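Local coordinates for YkuI protein (Bacillus subtilis, PDB 2BAS) that binds the second messenger cyclic di-GMP through its EAL domain, which is joined to a C-terminal signalling domain, and is probably a phosphodiesterase that cleaves it, at residues I138-H150 with L163-N177. Sequence-based numbering, arbitrary orientation.
Sequences IELHRFVLEITEH and LAYYRTYGIKIAVDN
V144 with K172, L145 with I173, E146 with A174 and I147 with V175 pair as parallel strand neighbours through backbone hydrogen bonds. K172 N meets F143 O at 2.9 Å, L145 N donates to K172 O, A174 N to L145 O, and I147 N reaches A174 O at 2.9 Å; the last, D176 N to I147 O, is weak. The strands and helix 156-167 form a beta-alpha-beta unit of the TIM-barrel-like EAL domain.

Apolar contacts lie on both faces. Toward the helix, L145 CG stands opposite the backbone N (chi1 -167°); L145 crosses Y166 at about a right angle, and its CD2 meets Y166 CD1 at 3.7 Å and L163 CD2 at 3.9 Å. I147 and L163 slide past each other in opposite directions, CG1 touching that same methyl. On the other face, A174 CB touches both V144 CG1 (3.7 Å) and E146 CG (3.8 Å).

Polar side chains gather near the C-terminal strand ends. T148 OG1 makes a weak hydrogen bond to D176 OD2 (3.4 Å), and N177 N donates to D176 OD1 from above the carboxylate plane. E146 OE1 and D176 OD2, like charges 4.4 Å apart, are not bonded; E146 OE2 forms a salt bridge with K197. With an alanine in place of D176, T148 OG1 would probably lose its weak acceptor and N177 N its carboxylate bond. The clustered carboxylates, with E57 and E233 nearby, are consistent with the acidic, metal-binding centre of EAL phosphodiesterases.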
ATOM      1  N   ILE A 138     -34.275  -2.246  15.199  1.00 66.06           N
ATOM      2  CA  ILE A 138     -32.948  -2.586  14.665  1.00 65.76           C
ATOM      3  C   ILE A 138     -32.050  -1.351  14.639  1.00 66.41           C
ATOM      4  O   ILE A 138     -32.254  -0.435  13.836  1.00 66.92           O
ATOM      5  CB  ILE A 138     -32.978  -3.190  13.235  1.00 65.09           C
ATOM      6  CG1 ILE A 138     -33.774  -4.493  13.189  1.00 65.95           C
ATOM      7  CG2 ILE A 138     -31.562  -3.472  12.766  1.00 64.27           C
ATOM      8  CD1 ILE A 138     -33.799  -5.157  11.809  1.00 64.23           C
ATOM      9  N   GLU A 139     -31.051  -1.344  15.512  1.00 65.69           N
ATOM     10  CA  GLU A 139     -30.113  -0.236  15.603  1.00 65.57           C
ATOM     11  C   GLU A 139     -29.365  -0.056  14.279  1.00 65.13           C
ATOM     12  O   GLU A 139     -28.838  -1.019  13.719  1.00 66.23           O
ATOM     13  CB  GLU A 139     -29.156  -0.462  16.777  1.00 64.50           C
ATOM     14  CG  GLU A 139     -29.866  -0.516  18.140  1.00 66.01           C
ATOM     15  CD  GLU A 139     -28.959  -0.957  19.281  1.00 67.50           C
ATOM     16  OE1 GLU A 139     -29.003  -0.323  20.359  1.00 67.89           O
ATOM     17  OE2 GLU A 139     -28.199  -1.935  19.105  1.00 71.05           O
ATOM     18  N   LEU A 140     -29.337   1.179  13.781  1.00 64.22           N
ATOM     19  CA  LEU A 140     -28.721   1.501  12.488  1.00 63.58           C
ATOM     20  C   LEU A 140     -27.260   1.079  12.351  1.00 63.88           C
ATOM     21  O   LEU A 140     -26.780   0.852  11.232  1.00 63.40           O
ATOM     22  CB  LEU A 140     -28.851   2.995  12.182  1.00 63.29           C
ATOM     23  CG  LEU A 140     -30.260   3.544  11.934  1.00 63.87           C
ATOM     24  CD1 LEU A 140     -30.259   5.068  11.954  1.00 64.23           C
ATOM     25  CD2 LEU A 140     -30.847   3.013  10.629  1.00 62.49           C
ATOM     26  N   HIS A 141     -26.562   0.969  13.481  1.00 64.10           N
ATOM     27  CA  HIS A 141     -25.148   0.608  13.479  1.00 64.33           C
ATOM     28  C   HIS A 141     -24.924  -0.853  13.105  1.00 64.47           C
ATOM     29  O   HIS A 141     -23.789  -1.291  12.979  1.00 64.89           O
ATOM     30  CB  HIS A 141     -24.460   0.960  14.813  1.00 65.32           C
ATOM     31  CG  HIS A 141     -24.890   0.118  15.981  1.00 67.09           C
ATOM     32  ND1 HIS A 141     -25.585   0.635  17.052  1.00 68.26           N
ATOM     33  CD2 HIS A 141     -24.699  -1.195  16.259  1.00 68.77           C
ATOM     34  CE1 HIS A 141     -25.814  -0.323  17.935  1.00 67.02           C
ATOM     35  NE2 HIS A 141     -25.290  -1.444  17.475  1.00 67.06           N
ATOM     36  N   ARG A 142     -26.009  -1.601  12.932  1.00 64.64           N
ATOM     37  CA  ARG A 142     -25.918  -3.012  12.571  1.00 65.16           C
ATOM     38  C   ARG A 142     -25.895  -3.248  11.064  1.00 65.05           C
ATOM     39  O   ARG A 142     -25.667  -4.378  10.611  1.00 65.71           O
ATOM     40  CB  ARG A 142     -27.083  -3.781  13.185  1.00 64.95           C
ATOM     41  CG  ARG A 142     -26.959  -4.003  14.688  1.00 67.90           C
ATOM     42  CD  ARG A 142     -28.275  -4.538  15.257  1.00 71.35           C
ATOM     43  NE  ARG A 142     -28.649  -5.823  14.667  1.00 70.58           N
ATOM     44  CZ  ARG A 142     -29.847  -6.389  14.780  1.00 72.40           C
ATOM     45  NH1 ARG A 142     -30.821  -5.793  15.462  1.00 74.69           N
ATOM     46  NH2 ARG A 142     -30.071  -7.561  14.200  1.00 73.76           N
ATOM     47  N   PHE A 143     -26.137  -2.187  10.298  1.00 63.71           N
ATOM     48  CA  PHE A 143     -26.204  -2.288   8.847  1.00 63.95           C
ATOM     49  C   PHE A 143     -24.857  -2.070   8.190  1.00 63.31           C
ATOM     50  O   PHE A 143     -24.168  -1.084   8.460  1.00 63.07           O
ATOM     51  CB  PHE A 143     -27.200  -1.283   8.268  1.00 63.97           C
ATOM     52  CG  PHE A 143     -28.634  -1.584   8.606  1.00 68.03           C
ATOM     53  CD1 PHE A 143     -29.320  -0.805   9.542  1.00 68.05           C
ATOM     54  CD2 PHE A 143     -29.308  -2.638   7.990  1.00 66.73           C
ATOM     55  CE1 PHE A 143     -30.652  -1.070   9.851  1.00 68.06           C
ATOM     56  CE2 PHE A 143     -30.637  -2.910   8.304  1.00 66.36           C
ATOM     57  CZ  PHE A 143     -31.311  -2.126   9.231  1.00 64.45           C
ATOM     58  N   VAL A 144     -24.488  -3.000   7.317  1.00 63.09           N
ATOM     59  CA  VAL A 144     -23.297  -2.824   6.501  1.00 62.18           C
ATOM     60  C   VAL A 144     -23.706  -2.687   5.029  1.00 61.05           C
ATOM     61  O   VAL A 144     -24.130  -3.649   4.384  1.00 60.52           O
ATOM     62  CB  VAL A 144     -22.248  -3.930   6.733  1.00 61.74           C
ATOM     63  CG1 VAL A 144     -21.037  -3.694   5.859  1.00 65.54           C
ATOM     64  CG2 VAL A 144     -21.813  -3.946   8.189  1.00 61.84           C
ATOM     65  N   LEU A 145     -23.595  -1.462   4.530  1.00 59.50           N
ATOM     66  CA  LEU A 145     -23.903  -1.142   3.156  1.00 59.44           C
ATOM     67  C   LEU A 145     -22.671  -1.371   2.270  1.00 61.27           C
ATOM     68  O   LEU A 145     -21.687  -0.618   2.334  1.00 59.56           O
ATOM     69  CB  LEU A 145     -24.366   0.309   3.070  1.00 58.47           C
ATOM     70  CG  LEU A 145     -25.025   0.812   1.798  1.00 60.10           C
ATOM     71  CD1 LEU A 145     -26.466   0.332   1.747  1.00 66.60           C
ATOM     72  CD2 LEU A 145     -24.988   2.328   1.759  1.00 62.11           C
ATOM     73  N   GLU A 146     -22.730  -2.424   1.456  1.00 62.61           N
ATOM     74  CA  GLU A 146     -21.668  -2.729   0.518  1.00 66.50           C
ATOM     75  C   GLU A 146     -21.881  -1.962  -0.781  1.00 65.45           C
ATOM     76  O   GLU A 146     -22.948  -2.040  -1.388  1.00 68.19           O
ATOM     77  CB  GLU A 146     -21.599  -4.224   0.234  1.00 65.48           C
ATOM     78  CG  GLU A 146     -21.320  -5.121   1.440  1.00 72.92           C
ATOM     79  CD  GLU A 146     -21.304  -6.613   1.069  1.00 75.09           C
ATOM     80  OE1 GLU A 146     -20.953  -6.956  -0.092  1.00 82.39           O
ATOM     81  OE2 GLU A 146     -21.636  -7.445   1.945  1.00 83.68           O
ATOM     82  N   ILE A 147     -20.865  -1.223  -1.199  1.00 65.38           N
ATOM     83  CA  ILE A 147     -20.927  -0.448  -2.424  1.00 67.83           C
ATOM     84  C   ILE A 147     -19.869  -0.927  -3.428  1.00 68.48           C
ATOM     85  O   ILE A 147     -18.761  -1.316  -3.042  1.00 67.87           O
ATOM     86  CB  ILE A 147     -20.755   1.072  -2.139  1.00 68.52           C
ATOM     87  CG1 ILE A 147     -21.712   1.537  -1.033  1.00 69.84           C
ATOM     88  CG2 ILE A 147     -21.011   1.896  -3.401  1.00 70.35           C
ATOM     89  CD1 ILE A 147     -23.202   1.499  -1.422  1.00 69.67           C
ATOM     90  N   THR A 148     -20.235  -0.920  -4.708  1.00 68.58           N
ATOM     91  CA  THR A 148     -19.321  -1.268  -5.786  1.00 70.29           C
ATOM     92  C   THR A 148     -19.160  -0.032  -6.665  1.00 70.26           C
ATOM     93  O   THR A 148     -20.075   0.331  -7.410  1.00 70.93           O
ATOM     94  CB  THR A 148     -19.847  -2.452  -6.638  1.00 70.46           C
ATOM     95  OG1 THR A 148     -20.290  -3.510  -5.781  1.00 72.63           O
ATOM     96  CG2 THR A 148     -18.758  -2.979  -7.567  1.00 72.71           C
ATOM     97  N   GLU A 149     -18.002   0.615  -6.567  1.00 71.04           N
ATOM     98  CA  GLU A 149     -17.746   1.852  -7.316  1.00 71.96           C
ATOM     99  C   GLU A 149     -17.221   1.570  -8.715  1.00 72.14           C
ATOM    100  O   GLU A 149     -17.045   2.487  -9.512  1.00 72.43           O
ATOM    101  CB  GLU A 149     -16.749   2.743  -6.585  1.00 71.95           C
ATOM    102  CG  GLU A 149     -16.967   2.861  -5.100  1.00 71.67           C
ATOM    103  CD  GLU A 149     -15.716   3.329  -4.409  1.00 75.73           C
ATOM    104  OE1 GLU A 149     -14.942   4.088  -5.032  1.00 76.51           O
ATOM    105  OE2 GLU A 149     -15.500   2.935  -3.248  1.00 79.61           O
ATOM    106  N   HIS A 150     -16.942   0.303  -8.996  1.00 73.34           N
ATOM    107  CA  HIS A 150     -16.524  -0.112 -10.323  1.00 74.80           C
ATOM    108  C   HIS A 150     -17.603   0.268 -11.344  1.00 75.12           C
ATOM    109  O   HIS A 150     -17.302   0.791 -12.419  1.00 75.17           O
ATOM    110  CB  HIS A 150     -16.236  -1.623 -10.335  1.00 75.25           C
ATOM    111  CG  HIS A 150     -16.291  -2.246 -11.699  1.00 78.32           C
ATOM    112  ND1 HIS A 150     -15.400  -1.928 -12.704  1.00 79.90           N
ATOM    113  CD2 HIS A 150     -17.129  -3.175 -12.219  1.00 79.94           C
ATOM    114  CE1 HIS A 150     -15.692  -2.628 -13.786  1.00 81.38           C
ATOM    115  NE2 HIS A 150     -16.737  -3.391 -13.519  1.00 83.54           N
ATOM    116  N   LEU A 163     -22.755   9.010   1.062  1.00 65.75           N
ATOM    117  CA  LEU A 163     -22.169   7.964   1.888  1.00 64.43           C
ATOM    118  C   LEU A 163     -21.678   8.540   3.207  1.00 64.74           C
ATOM    119  O   LEU A 163     -21.832   7.914   4.255  1.00 65.57           O
ATOM    120  CB  LEU A 163     -21.059   7.214   1.154  1.00 63.49           C
ATOM    121  CG  LEU A 163     -21.565   6.162   0.158  1.00 62.33           C
ATOM    122  CD1 LEU A 163     -20.418   5.575  -0.634  1.00 62.22           C
ATOM    123  CD2 LEU A 163     -22.362   5.054   0.840  1.00 57.13           C
ATOM    124  N   ALA A 164     -21.118   9.744   3.162  1.00 64.09           N
ATOM    125  CA  ALA A 164     -20.700  10.420   4.387  1.00 64.20           C
ATOM    126  C   ALA A 164     -21.925  10.722   5.248  1.00 63.83           C
ATOM    127  O   ALA A 164     -21.861  10.624   6.474  1.00 63.70           O
ATOM    128  CB  ALA A 164     -19.908  11.698   4.082  1.00 62.28           C
ATOM    129  N   TYR A 165     -23.034  11.062   4.591  1.00 63.90           N
ATOM    130  CA  TYR A 165     -24.294  11.384   5.265  1.00 64.50           C
ATOM    131  C   TYR A 165     -24.879  10.158   5.961  1.00 64.57           C
ATOM    132  O   TYR A 165     -25.293  10.225   7.117  1.00 64.59           O
ATOM    133  CB  TYR A 165     -25.294  11.959   4.261  1.00 64.60           C
ATOM    134  CG  TYR A 165     -26.672  12.239   4.823  1.00 66.47           C
ATOM    135  CD1 TYR A 165     -26.905  13.365   5.624  1.00 65.42           C
ATOM    136  CD2 TYR A 165     -27.751  11.398   4.534  1.00 64.97           C
ATOM    137  CE1 TYR A 165     -28.171  13.637   6.136  1.00 64.68           C
ATOM    138  CE2 TYR A 165     -29.023  11.663   5.043  1.00 65.36           C
ATOM    139  CZ  TYR A 165     -29.222  12.783   5.845  1.00 65.69           C
ATOM    140  OH  TYR A 165     -30.473  13.054   6.351  1.00 68.33           O
ATOM    141  N   TYR A 166     -24.906   9.043   5.240  1.00 64.12           N
ATOM    142  CA  TYR A 166     -25.345   7.769   5.783  1.00 63.88           C
ATOM    143  C   TYR A 166     -24.581   7.411   7.048  1.00 65.27           C
ATOM    144  O   TYR A 166     -25.151   6.838   7.980  1.00 66.39           O
ATOM    145  CB  TYR A 166     -25.140   6.677   4.743  1.00 62.29           C
ATOM    146  CG  TYR A 166     -26.338   6.396   3.881  1.00 59.00           C
ATOM    147  CD1 TYR A 166     -26.636   5.095   3.512  1.00 57.46           C
ATOM    148  CD2 TYR A 166     -27.188   7.419   3.453  1.00 60.09           C
ATOM    149  CE1 TYR A 166     -27.732   4.812   2.729  1.00 61.13           C
ATOM    150  CE2 TYR A 166     -28.300   7.145   2.665  1.00 58.06           C
ATOM    151  CZ  TYR A 166     -28.560   5.835   2.311  1.00 59.02           C
ATOM    152  OH  TYR A 166     -29.639   5.519   1.530  1.00 60.56           O
ATOM    153  N   ARG A 167     -23.294   7.755   7.071  1.00 65.52           N
ATOM    154  CA  ARG A 167     -22.422   7.471   8.209  1.00 67.04           C
ATOM    155  C   ARG A 167     -22.855   8.214   9.484  1.00 65.68           C
ATOM    156  O   ARG A 167     -22.685   7.687  10.586  1.00 66.20           O
ATOM    157  CB  ARG A 167     -20.955   7.757   7.843  1.00 66.59           C
ATOM    158  CG  ARG A 167     -19.966   7.806   9.005  1.00 69.04           C
ATOM    159  CD  ARG A 167     -18.593   8.323   8.544  1.00 71.01           C
ATOM    160  NE  ARG A 167     -17.610   7.265   8.277  1.00 76.16           N
ATOM    161  CZ  ARG A 167     -17.518   6.557   7.152  1.00 75.67           C
ATOM    162  NH1 ARG A 167     -18.369   6.748   6.148  1.00 77.21           N
ATOM    163  NH2 ARG A 167     -16.571   5.636   7.039  1.00 70.81           N
ATOM    164  N   THR A 168     -23.436   9.407   9.330  1.00 64.23           N
ATOM    165  CA  THR A 168     -23.878  10.218  10.486  1.00 63.49           C
ATOM    166  C   THR A 168     -24.984   9.541  11.315  1.00 63.00           C
ATOM    167  O   THR A 168     -25.278   9.968  12.433  1.00 61.33           O
ATOM    168  CB  THR A 168     -24.343  11.655  10.093  1.00 63.59           C
ATOM    169  OG1 THR A 168     -25.542  11.588   9.306  1.00 63.99           O
ATOM    170  CG2 THR A 168     -23.247  12.419   9.342  1.00 60.63           C
ATOM    171  N   TYR A 169     -25.584   8.489  10.756  1.00 61.96           N
ATOM    172  CA  TYR A 169     -26.576   7.679  11.458  1.00 60.39           C
ATOM    173  C   TYR A 169     -25.966   6.412  12.078  1.00 58.79           C
ATOM    174  O   TYR A 169     -26.684   5.596  12.660  1.00 58.04           O
ATOM    175  CB  TYR A 169     -27.724   7.301  10.515  1.00 61.81           C
ATOM    176  CG  TYR A 169     -28.551   8.473  10.039  1.00 62.50           C
ATOM    177  CD1 TYR A 169     -28.346   9.026   8.775  1.00 63.06           C
ATOM    178  CD2 TYR A 169     -29.542   9.027  10.850  1.00 64.98           C
ATOM    179  CE1 TYR A 169     -29.105  10.106   8.330  1.00 63.91           C
ATOM    180  CE2 TYR A 169     -30.304  10.108  10.417  1.00 65.57           C
ATOM    181  CZ  TYR A 169     -30.082  10.640   9.155  1.00 64.76           C
ATOM    182  OH  TYR A 169     -30.838  11.703   8.716  1.00 64.48           O
ATOM    183  N   GLY A 170     -24.650   6.251  11.949  1.00 57.56           N
ATOM    184  CA  GLY A 170     -23.957   5.081  12.486  1.00 57.66           C
ATOM    185  C   GLY A 170     -23.846   3.888  11.541  1.00 58.71           C
ATOM    186  O   GLY A 170     -23.219   2.886  11.881  1.00 60.68           O
ATOM    187  N   ILE A 171     -24.458   3.988  10.363  1.00 57.41           N
ATOM    188  CA  ILE A 171     -24.396   2.936   9.343  1.00 57.61           C
ATOM    189  C   ILE A 171     -22.941   2.616   8.946  1.00 58.16           C
ATOM    190  O   ILE A 171     -22.114   3.518   8.781  1.00 58.12           O
ATOM    191  CB  ILE A 171     -25.228   3.334   8.089  1.00 57.17           C
ATOM    192  CG1 ILE A 171     -26.699   3.573   8.477  1.00 57.75           C
ATOM    193  CG2 ILE A 171     -25.101   2.286   6.994  1.00 55.05           C
ATOM    194  CD1 ILE A 171     -27.522   4.328   7.446  1.00 57.07           C
ATOM    195  N   LYS A 172     -22.632   1.328   8.818  1.00 57.91           N
ATOM    196  CA  LYS A 172     -21.289   0.906   8.419  1.00 57.30           C
ATOM    197  C   LYS A 172     -21.174   0.763   6.900  1.00 56.70           C
ATOM    198  O   LYS A 172     -22.125   0.350   6.222  1.00 57.70           O
ATOM    199  CB  LYS A 172     -20.881  -0.373   9.159  1.00 57.19           C
ATOM    200  CG  LYS A 172     -20.657  -0.126  10.658  1.00 60.37           C
ATOM    201  CD  LYS A 172     -20.373  -1.385  11.473  1.00 59.29           C
ATOM    202  CE  LYS A 172     -20.507  -1.109  12.983  1.00 60.11           C
ATOM    203  NZ  LYS A 172     -19.699   0.060  13.472  1.00 60.25           N
ATOM    204  N   ILE A 173     -20.013   1.122   6.367  1.00 55.29           N
ATOM    205  CA  ILE A 173     -19.807   1.127   4.921  1.00 54.95           C
ATOM    206  C   ILE A 173     -18.661   0.215   4.481  1.00 54.75           C
ATOM    207  O   ILE A 173     -17.521   0.346   4.930  1.00 55.25           O
ATOM    208  CB  ILE A 173     -19.662   2.574   4.382  1.00 54.83           C
ATOM    209  CG1 ILE A 173     -21.025   3.271   4.433  1.00 56.15           C
ATOM    210  CG2 ILE A 173     -19.153   2.581   2.952  1.00 54.00           C
ATOM    211  CD1 ILE A 173     -20.933   4.755   4.466  1.00 59.75           C
ATOM    212  N   ALA A 174     -19.003  -0.729   3.617  1.00 55.73           N
ATOM    213  CA  ALA A 174     -18.056  -1.670   3.073  1.00 56.87           C
ATOM    214  C   ALA A 174     -17.855  -1.330   1.608  1.00 59.09           C
ATOM    215  O   ALA A 174     -18.822  -1.070   0.905  1.00 58.63           O
ATOM    216  CB  ALA A 174     -18.592  -3.068   3.206  1.00 55.79           C
ATOM    217  N   VAL A 175     -16.599  -1.295   1.169  1.00 61.18           N
ATOM    218  CA  VAL A 175     -16.281  -1.143  -0.247  1.00 63.79           C
ATOM    219  C   VAL A 175     -15.956  -2.540  -0.805  1.00 65.30           C
ATOM    220  O   VAL A 175     -15.338  -3.367  -0.132  1.00 63.98           O
ATOM    221  CB  VAL A 175     -15.146  -0.116  -0.496  1.00 64.43           C
ATOM    222  CG1 VAL A 175     -14.661  -0.164  -1.924  1.00 65.41           C
ATOM    223  CG2 VAL A 175     -15.636   1.296  -0.193  1.00 67.90           C
ATOM    224  N   ASP A 176     -16.328  -2.779  -2.021  1.00 67.43           N
ATOM    225  CA  ASP A 176     -16.326  -4.089  -2.686  1.00 68.41           C
ATOM    226  C   ASP A 176     -15.232  -4.131  -3.774  1.00 66.33           C
ATOM    227  O   ASP A 176     -14.729  -3.087  -4.206  1.00 66.85           O
ATOM    228  CB  ASP A 176     -17.693  -4.334  -3.337  1.00 70.61           C
ATOM    229  CG  ASP A 176     -18.000  -5.814  -3.541  1.00 77.02           C
ATOM    230  OD1 ASP A 176     -17.116  -6.701  -3.238  1.00 86.24           O
ATOM    231  OD2 ASP A 176     -19.144  -6.173  -4.017  1.00 81.14           O
ATOM    232  N   ASN A 177     -14.910  -5.360  -4.165  1.00 64.87           N
ATOM    233  CA  ASN A 177     -13.900  -5.676  -5.216  1.00 64.85           C
ATOM    234  C   ASN A 177     -12.570  -4.924  -5.031  1.00 64.57           C
ATOM    235  O   ASN A 177     -12.047  -4.295  -5.962  1.00 65.08           O
ATOM    236  CB  ASN A 177     -14.419  -5.287  -6.602  1.00 64.37           C
ATOM    237  CG  ASN A 177     -15.712  -5.998  -6.989  1.00 67.36           C
ATOM    238  OD1 ASN A 177     -16.107  -6.957  -6.330  1.00 68.77           O
ATOM    239  ND2 ASN A 177     -16.403  -5.579  -8.032  1.00 71.39           N
TER